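PDB 6U1R: SxtG, which probably transfers an amidino group through a cysteine-bound intermediate, as an amidinotransferase of the saxitoxin biosynthetic pathway. Local coordinates for residues S203-T208 and K230-N235; T213-D218 and E261-D266. All blocks are in the same frame, centred on the assembly; numbering follows the deposited sequence.

How the contacts relate
Along the chain the four segments come in the order 203-208, 213-218, 230-235 and 261-266. Contact 1 closes a loop when 230-235, just after strand 225-229, returns to 203-208. Contact 2 opens inside that loop, at 213-218 before strand 219-222. It closes outside it, when 261-266 arrives after helix 236-245 and strand 251-255. The two closures therefore cross. Their centres lie about 9 Å apart, and they touch directly. Asp-218 OD2 of contact 2 probably takes hydrogen bonds from Ser-231 OG and Thr-234 OG1 of contact 1. Val-233 also packs on Leu-263. Segment 230-235 thus lies beside the predicted active-site residues of contact 2.

Contact 1 (S203-T208 and K230-N235); sequences SRFVVT and KSHVTN
Phe-205 lies with one ring face on the backbone of Ser-231. Ser-231 CA sits 3.8 Å from the ring centroid, almost on the ring normal, in a CH-pi contact. The edge of the same ring, led by CD1, points at the face of His-232 in a T-shaped pair, planes at 88°. This is the tight end. His-232 is held at both nitrogens. ND1 accepts from Val-206 N at 3.1 Å, nearly in the ring plane, and NE2 bonds to Pro-260 O. These bonds fix the ring's rotation. Val-207 CG1 lies 3.2 Å from His-232 O, a buried oxygen with no hydrogen-bond partner in the model.

At the far end, Asn-235 ND2 gives a nearly straight bond of 2.7 Å to Thr-208 O. The looser side lies at exposed Lys-230. Its O is 3.7 Å from Phe-205 CE2, and its side chain turns away at chi3 (81°).

Ser-231 OG accepts from Val-233 N and Thr-234 N, in an ST turn and an ST motif, and bonds to Asp-218 OD2. Asn-235 is the N-cap of helix 236-245, its OD1 accepting from Gly-238 N. Val-233 packs on Asp-215, so the loop before this helix borders the predicted active site.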
ATOM      1  N   SER A 203     -24.212 -13.946  11.218  1.00 28.48           N
ATOM      2  CA  SER A 203     -22.872 -13.635  11.685  1.00 28.91           C
ATOM      3  C   SER A 203     -22.621 -12.132  11.626  1.00 27.18           C
ATOM      4  O   SER A 203     -23.234 -11.400  10.847  1.00 26.77           O
ATOM      5  CB  SER A 203     -21.829 -14.373  10.849  1.00 28.19           C
ATOM      6  OG  SER A 203     -21.864 -13.948   9.501  1.00 32.64           O
ATOM      7  N   ARG A 204     -21.699 -11.679  12.463  1.00 23.48           N
ATOM      8  CA  ARG A 204     -21.324 -10.278  12.548  1.00 23.87           C
ATOM      9  C   ARG A 204     -19.942 -10.228  13.178  1.00 19.35           C
ATOM     10  O   ARG A 204     -19.592 -11.099  13.974  1.00 18.24           O
ATOM     11  CB  ARG A 204     -22.336  -9.472  13.379  1.00 29.90           C
ATOM     12  CG  ARG A 204     -23.721  -9.376  12.716  1.00 41.65           C
ATOM     13  CD  ARG A 204     -24.669  -8.416  13.427  1.00 54.85           C
ATOM     14  NE  ARG A 204     -25.057  -8.875  14.763  1.00 57.42           N
ATOM     15  CZ  ARG A 204     -24.361  -8.632  15.873  1.00 48.86           C
ATOM     16  NH1 ARG A 204     -23.230  -7.938  15.805  1.00 40.79           N
ATOM     17  NH2 ARG A 204     -24.795  -9.086  17.049  1.00 40.80           N
ATOM     18  N   PHE A 205     -19.165  -9.218  12.801  1.00 17.08           N
ATOM     19  CA  PHE A 205     -17.797  -9.084  13.282  1.00 15.80           C
ATOM     20  C   PHE A 205     -17.532  -7.647  13.688  1.00 16.74           C
ATOM     21  O   PHE A 205     -18.324  -6.746  13.407  1.00 16.79           O
ATOM     22  CB  PHE A 205     -16.812  -9.560  12.216  1.00 15.63           C
ATOM     23  CG  PHE A 205     -17.093 -10.940  11.756  1.00 14.71           C
ATOM     24  CD1 PHE A 205     -16.778 -12.018  12.560  1.00 16.16           C
ATOM     25  CD2 PHE A 205     -17.712 -11.163  10.546  1.00 16.26           C
ATOM     26  CE1 PHE A 205     -17.064 -13.298  12.161  1.00 16.42           C
ATOM     27  CE2 PHE A 205     -18.011 -12.450  10.139  1.00 17.81           C
ATOM     28  CZ  PHE A 205     -17.681 -13.516  10.945  1.00 18.24           C
ATOM     29  N   VAL A 206     -16.379  -7.438  14.338  1.00 16.15           N
ATOM     30  CA  VAL A 206     -16.100  -6.149  14.977  1.00 17.22           C
ATOM     31  C   VAL A 206     -15.712  -5.058  13.976  1.00 17.59           C
ATOM     32  O   VAL A 206     -15.955  -3.874  14.238  1.00 16.16           O
ATOM     33  CB  VAL A 206     -15.024  -6.317  16.068  1.00 16.43           C
ATOM     34  CG1 VAL A 206     -13.684  -6.640  15.469  1.00 16.88           C
ATOM     35  CG2 VAL A 206     -14.932  -5.075  16.947  1.00 18.43           C
ATOM     36  N   VAL A 207     -15.106  -5.397  12.831  1.00 14.50           N
ATOM     37  CA  VAL A 207     -14.764  -4.346  11.873  1.00 15.68           C
ATOM     38  C   VAL A 207     -16.021  -3.864  11.163  1.00 13.62           C
ATOM     39  O   VAL A 207     -16.988  -4.621  10.954  1.00 14.56           O
ATOM     40  CB  VAL A 207     -13.704  -4.775  10.841  1.00 14.64           C
ATOM     41  CG1 VAL A 207     -12.300  -4.757  11.458  1.00 16.82           C
ATOM     42  CG2 VAL A 207     -14.039  -6.098  10.220  1.00 13.99           C
ATOM     43  N   THR A 208     -16.004  -2.584  10.808  1.00 14.78           N
ATOM     44  CA  THR A 208     -17.083  -1.892  10.118  1.00 15.56           C
ATOM     45  C   THR A 208     -16.753  -1.826   8.632  1.00 15.11           C
ATOM     46  O   THR A 208     -15.825  -2.494   8.149  1.00 16.05           O
ATOM     47  CB  THR A 208     -17.264  -0.480  10.675  1.00 15.96           C
ATOM     48  OG1 THR A 208     -16.116   0.305  10.312  1.00 14.95           O
ATOM     49  CG2 THR A 208     -17.412  -0.496  12.185  1.00 15.16           C
ATOM     50  N   LYS A 230     -15.427 -13.034   5.348  1.00 15.33           N
ATOM     51  CA  LYS A 230     -15.440 -11.935   6.305  1.00 14.41           C
ATOM     52  C   LYS A 230     -15.028 -12.450   7.687  1.00 12.51           C
ATOM     53  O   LYS A 230     -15.222 -13.620   8.010  1.00 13.93           O
ATOM     54  CB  LYS A 230     -16.836 -11.306   6.366  1.00 14.84           C
ATOM     55  CG  LYS A 230     -17.266 -10.595   5.061  1.00 16.81           C
ATOM     56  CD  LYS A 230     -18.647  -9.932   5.183  1.00 20.44           C
ATOM     57  CE  LYS A 230     -18.539  -8.582   5.871  1.00 19.86           C
ATOM     58  NZ  LYS A 230     -19.867  -7.945   5.988  1.00 20.52           N
ATOM     59  N   SER A 231     -14.437 -11.578   8.499  1.00 12.53           N
ATOM     60  CA  SER A 231     -13.926 -11.977   9.811  1.00 12.19           C
ATOM     61  C   SER A 231     -13.820 -10.741  10.688  1.00 12.52           C
ATOM     62  O   SER A 231     -14.248  -9.655  10.304  1.00 12.38           O
ATOM     63  CB  SER A 231     -12.560 -12.657   9.692  1.00 15.19           C
ATOM     64  OG  SER A 231     -11.600 -11.689   9.361  1.00 13.46           O
ATOM     65  N   HIS A 232     -13.230 -10.903  11.878  1.00 12.58           N
ATOM     66  CA  HIS A 232     -12.994  -9.732  12.714  1.00 12.76           C
ATOM     67  C   HIS A 232     -11.959  -8.768  12.147  1.00 14.69           C
ATOM     68  O   HIS A 232     -11.829  -7.678  12.704  1.00 14.02           O
ATOM     69  CB  HIS A 232     -12.602 -10.161  14.114  1.00 13.94           C
ATOM     70  CG  HIS A 232     -13.754 -10.730  14.882  1.00 13.52           C
ATOM     71  ND1 HIS A 232     -14.886  -9.996  15.159  1.00 13.30           N
ATOM     72  CD2 HIS A 232     -13.974 -11.966  15.388  1.00 15.10           C
ATOM     73  CE1 HIS A 232     -15.743 -10.743  15.829  1.00 15.48           C
ATOM     74  NE2 HIS A 232     -15.214 -11.945  15.986  1.00 15.11           N
ATOM     75  N   VAL A 233     -11.248  -9.104  11.066  1.00 12.69           N
ATOM     76  CA  VAL A 233     -10.311  -8.170  10.453  1.00 13.08           C
ATOM     77  C   VAL A 233     -10.577  -7.909   8.969  1.00 11.67           C
ATOM     78  O   VAL A 233     -10.054  -6.918   8.442  1.00 13.40           O
ATOM     79  CB  VAL A 233      -8.845  -8.625  10.651  1.00 13.65           C
ATOM     80  CG1 VAL A 233      -8.509  -8.697  12.131  1.00 15.37           C
ATOM     81  CG2 VAL A 233      -8.591  -9.960   9.960  1.00 15.17           C
ATOM     82  N   THR A 234     -11.373  -8.725   8.281  1.00 13.31           N
ATOM     83  CA  THR A 234     -11.598  -8.592   6.841  1.00 12.07           C
ATOM     84  C   THR A 234     -13.052  -8.186   6.614  1.00 12.38           C
ATOM     85  O   THR A 234     -13.959  -8.916   7.016  1.00 13.93           O
ATOM     86  CB  THR A 234     -11.278  -9.905   6.118  1.00 11.50           C
ATOM     87  OG1 THR A 234      -9.867 -10.172   6.208  1.00 13.60           O
ATOM     88  CG2 THR A 234     -11.654  -9.825   4.645  1.00 12.15           C
ATOM     89  N   ASN A 235     -13.269  -7.021   5.999  1.00 13.84           N
ATOM     90  CA  ASN A 235     -14.611  -6.526   5.732  1.00 13.30           C
ATOM     91  C   ASN A 235     -14.936  -6.576   4.242  1.00 13.00           C
ATOM     92  O   ASN A 235     -14.147  -7.031   3.409  1.00 13.13           O
ATOM     93  CB  ASN A 235     -14.801  -5.107   6.303  1.00 14.00           C
ATOM     94  CG  ASN A 235     -13.899  -4.063   5.662  1.00 13.35           C
ATOM     95  OD1 ASN A 235     -13.096  -4.352   4.771  1.00 13.09           O
ATOM     96  ND2 ASN A 235     -14.019  -2.832   6.133  1.00 13.87           N
TER

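Contact 2 (T213-D218 and E261-D266); sequences TFDAAD and EALHID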
ATOM      1  N   THR A 213     -10.093  -3.213   4.695  1.00 12.05           N
ATOM      2  CA  THR A 213      -9.114  -3.974   5.469  1.00 11.39           C
ATOM      3  C   THR A 213      -9.271  -5.461   5.175  1.00 13.04           C
ATOM      4  O   THR A 213     -10.390  -5.968   4.994  1.00 11.66           O
ATOM      5  CB  THR A 213      -9.207  -3.750   7.010  1.00 11.90           C
ATOM      6  OG1 THR A 213     -10.505  -4.099   7.514  1.00 15.20           O
ATOM      7  CG2 THR A 213      -8.892  -2.315   7.374  1.00 13.07           C
ATOM      8  N   PHE A 214      -8.136  -6.146   5.096  1.00 12.63           N
ATOM      9  CA  PHE A 214      -8.143  -7.604   5.105  1.00 11.86           C
ATOM     10  C   PHE A 214      -6.782  -8.121   5.545  1.00 13.84           C
ATOM     11  O   PHE A 214      -5.756  -7.445   5.393  1.00 12.68           O
ATOM     12  CB  PHE A 214      -8.531  -8.198   3.731  1.00 11.77           C
ATOM     13  CG  PHE A 214      -7.523  -7.978   2.621  1.00 13.05           C
ATOM     14  CD1 PHE A 214      -6.437  -8.836   2.472  1.00 12.32           C
ATOM     15  CD2 PHE A 214      -7.680  -6.942   1.707  1.00 13.41           C
ATOM     16  CE1 PHE A 214      -5.532  -8.653   1.452  1.00 14.12           C
ATOM     17  CE2 PHE A 214      -6.769  -6.759   0.667  1.00 14.05           C
ATOM     18  CZ  PHE A 214      -5.701  -7.611   0.538  1.00 14.40           C
ATOM     19  N   ASP A 215      -6.804  -9.323   6.123  1.00 12.37           N
ATOM     20  CA  ASP A 215      -5.611 -10.126   6.346  1.00 12.41           C
ATOM     21  C   ASP A 215      -5.507 -11.151   5.222  1.00 13.42           C
ATOM     22  O   ASP A 215      -6.513 -11.751   4.814  1.00 11.06           O
ATOM     23  CB  ASP A 215      -5.676 -10.877   7.679  1.00 12.22           C
ATOM     24  CG  ASP A 215      -5.357 -10.004   8.887  1.00 13.44           C
ATOM     25  OD1 ASP A 215      -5.417  -8.765   8.777  1.00 12.29           O
ATOM     26  OD2 ASP A 215      -5.054 -10.577   9.953  1.00 14.39           O
ATOM     27  N   ALA A 216      -4.286 -11.393   4.755  1.00 12.52           N
ATOM     28  CA  ALA A 216      -4.126 -12.306   3.631  1.00 12.52           C
ATOM     29  C   ALA A 216      -4.572 -13.715   3.998  1.00 13.01           C
ATOM     30  O   ALA A 216      -5.046 -14.468   3.139  1.00 13.22           O
ATOM     31  CB  ALA A 216      -2.668 -12.295   3.170  1.00 13.15           C
ATOM     32  N   ALA A 217      -4.448 -14.085   5.265  1.00 11.50           N
ATOM     33  CA  ALA A 217      -4.780 -15.444   5.672  1.00 12.45           C
ATOM     34  C   ALA A 217      -6.278 -15.680   5.818  1.00 11.84           C
ATOM     35  O   ALA A 217      -6.677 -16.803   6.163  1.00 12.28           O
ATOM     36  CB  ALA A 217      -4.070 -15.778   6.980  1.00 13.16           C
ATOM     37  N   ASP A 218      -7.123 -14.678   5.542  1.00 11.43           N
ATOM     38  CA  ASP A 218      -8.552 -14.936   5.363  1.00 13.60           C
ATOM     39  C   ASP A 218      -8.887 -15.450   3.955  1.00 13.38           C
ATOM     40  O   ASP A 218     -10.084 -15.587   3.630  1.00 13.29           O
ATOM     41  CB  ASP A 218      -9.376 -13.673   5.661  1.00 12.11           C
ATOM     42  CG  ASP A 218      -9.734 -13.541   7.135  1.00 12.72           C
ATOM     43  OD1 ASP A 218     -10.086 -14.576   7.749  1.00 14.23           O
ATOM     44  OD2 ASP A 218      -9.642 -12.410   7.671  1.00 13.74           O
ATOM     45  N   GLU A 261     -15.672 -16.310  16.556  1.00 14.76           N
ATOM     46  CA  GLU A 261     -14.341 -15.760  16.789  1.00 16.36           C
ATOM     47  C   GLU A 261     -13.518 -15.625  15.497  1.00 15.79           C
ATOM     48  O   GLU A 261     -12.289 -15.495  15.573  1.00 14.74           O
ATOM     49  CB  GLU A 261     -13.583 -16.663  17.773  1.00 18.32           C
ATOM     50  CG  GLU A 261     -14.236 -16.795  19.160  1.00 21.59           C
ATOM     51  CD  GLU A 261     -15.311 -17.864  19.239  1.00 23.93           C
ATOM     52  OE1 GLU A 261     -15.165 -18.909  18.575  1.00 25.03           O
ATOM     53  OE2 GLU A 261     -16.288 -17.673  19.992  1.00 26.96           O
ATOM     54  N   ALA A 262     -14.170 -15.699  14.333  1.00 15.17           N
ATOM     55  CA  ALA A 262     -13.471 -15.944  13.075  1.00 17.06           C
ATOM     56  C   ALA A 262     -12.376 -14.919  12.837  1.00 15.88           C
ATOM     57  O   ALA A 262     -12.606 -13.708  12.907  1.00 14.28           O
ATOM     58  CB  ALA A 262     -14.452 -15.932  11.901  1.00 18.73           C
ATOM     59  N   LEU A 263     -11.180 -15.431  12.507  1.00 16.09           N
ATOM     60  CA  LEU A 263     -10.024 -14.604  12.186  1.00 15.83           C
ATOM     61  C   LEU A 263      -9.040 -15.541  11.473  1.00 16.69           C
ATOM     62  O   LEU A 263      -8.409 -16.380  12.121  1.00 16.69           O
ATOM     63  CB  LEU A 263      -9.429 -13.982  13.442  1.00 17.33           C
ATOM     64  CG  LEU A 263      -8.204 -13.059  13.413  1.00 22.07           C
ATOM     65  CD1 LEU A 263      -7.882 -12.460  12.091  1.00 18.85           C
ATOM     66  CD2 LEU A 263      -8.427 -11.930  14.419  1.00 25.14           C
ATOM     67  N   HIS A 264      -8.997 -15.435  10.147  1.00 14.97           N
ATOM     68  CA  HIS A 264      -8.231 -16.279   9.230  1.00 13.13           C
ATOM     69  C   HIS A 264      -9.007 -17.545   8.890  1.00 14.02           C
ATOM     70  O   HIS A 264      -9.774 -18.060   9.710  1.00 14.90           O
ATOM     71  CB  HIS A 264      -6.829 -16.597   9.779  1.00 13.78           C
ATOM     72  CG  HIS A 264      -6.051 -15.362  10.107  1.00 14.58           C
ATOM     73  ND1 HIS A 264      -5.102 -15.312  11.106  1.00 15.20           N
ATOM     74  CD2 HIS A 264      -6.118 -14.113   9.585  1.00 15.50           C
ATOM     75  CE1 HIS A 264      -4.628 -14.080  11.193  1.00 16.57           C
ATOM     76  NE2 HIS A 264      -5.210 -13.339  10.267  1.00 14.95           N
ATOM     77  N   ILE A 265      -8.861 -17.991   7.642  1.00 12.76           N
ATOM     78  CA  ILE A 265      -9.671 -19.077   7.089  1.00 13.00           C
ATOM     79  C   ILE A 265      -8.947 -20.428   7.112  1.00 13.88           C
ATOM     80  O   ILE A 265      -9.573 -21.465   6.806  1.00 13.98           O
ATOM     81  CB  ILE A 265     -10.119 -18.704   5.654  1.00 11.37           C
ATOM     82  CG1 ILE A 265     -11.422 -19.421   5.243  1.00 14.74           C
ATOM     83  CG2 ILE A 265      -8.983 -18.930   4.618  1.00 12.96           C
ATOM     84  CD1 ILE A 265     -12.013 -18.904   3.895  1.00 14.70           C
ATOM     85  N   ASP A 266      -7.664 -20.461   7.479  1.00 12.93           N
ATOM     86  CA  ASP A 266      -6.859 -21.655   7.262  1.00 14.58           C
ATOM     87  C   ASP A 266      -6.910 -22.641   8.443  1.00 13.14           C
ATOM     88  O   ASP A 266      -6.035 -23.509   8.562  1.00 13.62           O
ATOM     89  CB  ASP A 266      -5.412 -21.284   6.851  1.00 13.42           C
ATOM     90  CG  ASP A 266      -4.714 -20.269   7.753  1.00 15.15           C
ATOM     91  OD1 ASP A 266      -5.340 -19.643   8.622  1.00 15.69           O
ATOM     92  OD2 ASP A 266      -3.470 -20.076   7.538  1.00 15.91           O
TER
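His-264 and Asp-215, both predicted active-site residues, meet through a nearly straight hydrogen bond. His-264 NE2 donates to Asp-215 OD2 at 2.8 Å. The carboxylate oxygen uses its anti lone pair, on the side away from OD1. It lies close to the imidazole plane, while the carboxylate itself is turned 31° from the ring. CG of His-264 stands anti to its carbonyl carbon, beside the backbone N (chi1 -56°), and the NE2 edge of the ring meets Asp-215 OD2.

A methyl lies over each face of the imidazole, and both are displaced toward the rim. Ala-217 CB covers one face in a CH-pi contact, 4.0 Å from the ring centroid. Leu-263 CD1 lies over the opposite face. Leu-263 starts out pointing away from 213-218, but its extended chi1 and a nearly eclipsed chi2 (19°) together bring this methyl back, to 4.0 Å from Asp-215 OD2. The bond and the two methyls together limit rotation of the ring.

The backbone at 264-265 is held as well. Ile-265 N donates to Ala-217 O at 2.9 Å. Asp-218 OD1 takes a weak, bent bond from His-264 N and probably helps to position the His-264 backbone. This buried carboxylate is also bonded by Gln-229 NE2 at OD1 and by Ser-231 OG and Thr-234 OG1 at OD2, and Thr-234 OG1 accepts from Asp-215 N. Ile-265 CG2 packs against Asp-218 C at 3.5 Å. Asp-266 OD2 bonds to His-367 ND1, the residue before Cys-368, the predicted site of the amidino-cysteine intermediate.

A 3-10 turn at 216-218 and the loop 261-266 thus bring together a His-carboxylate pair, consistent with the Cys-His-Asp active site of the AGAT-like amidinotransferases.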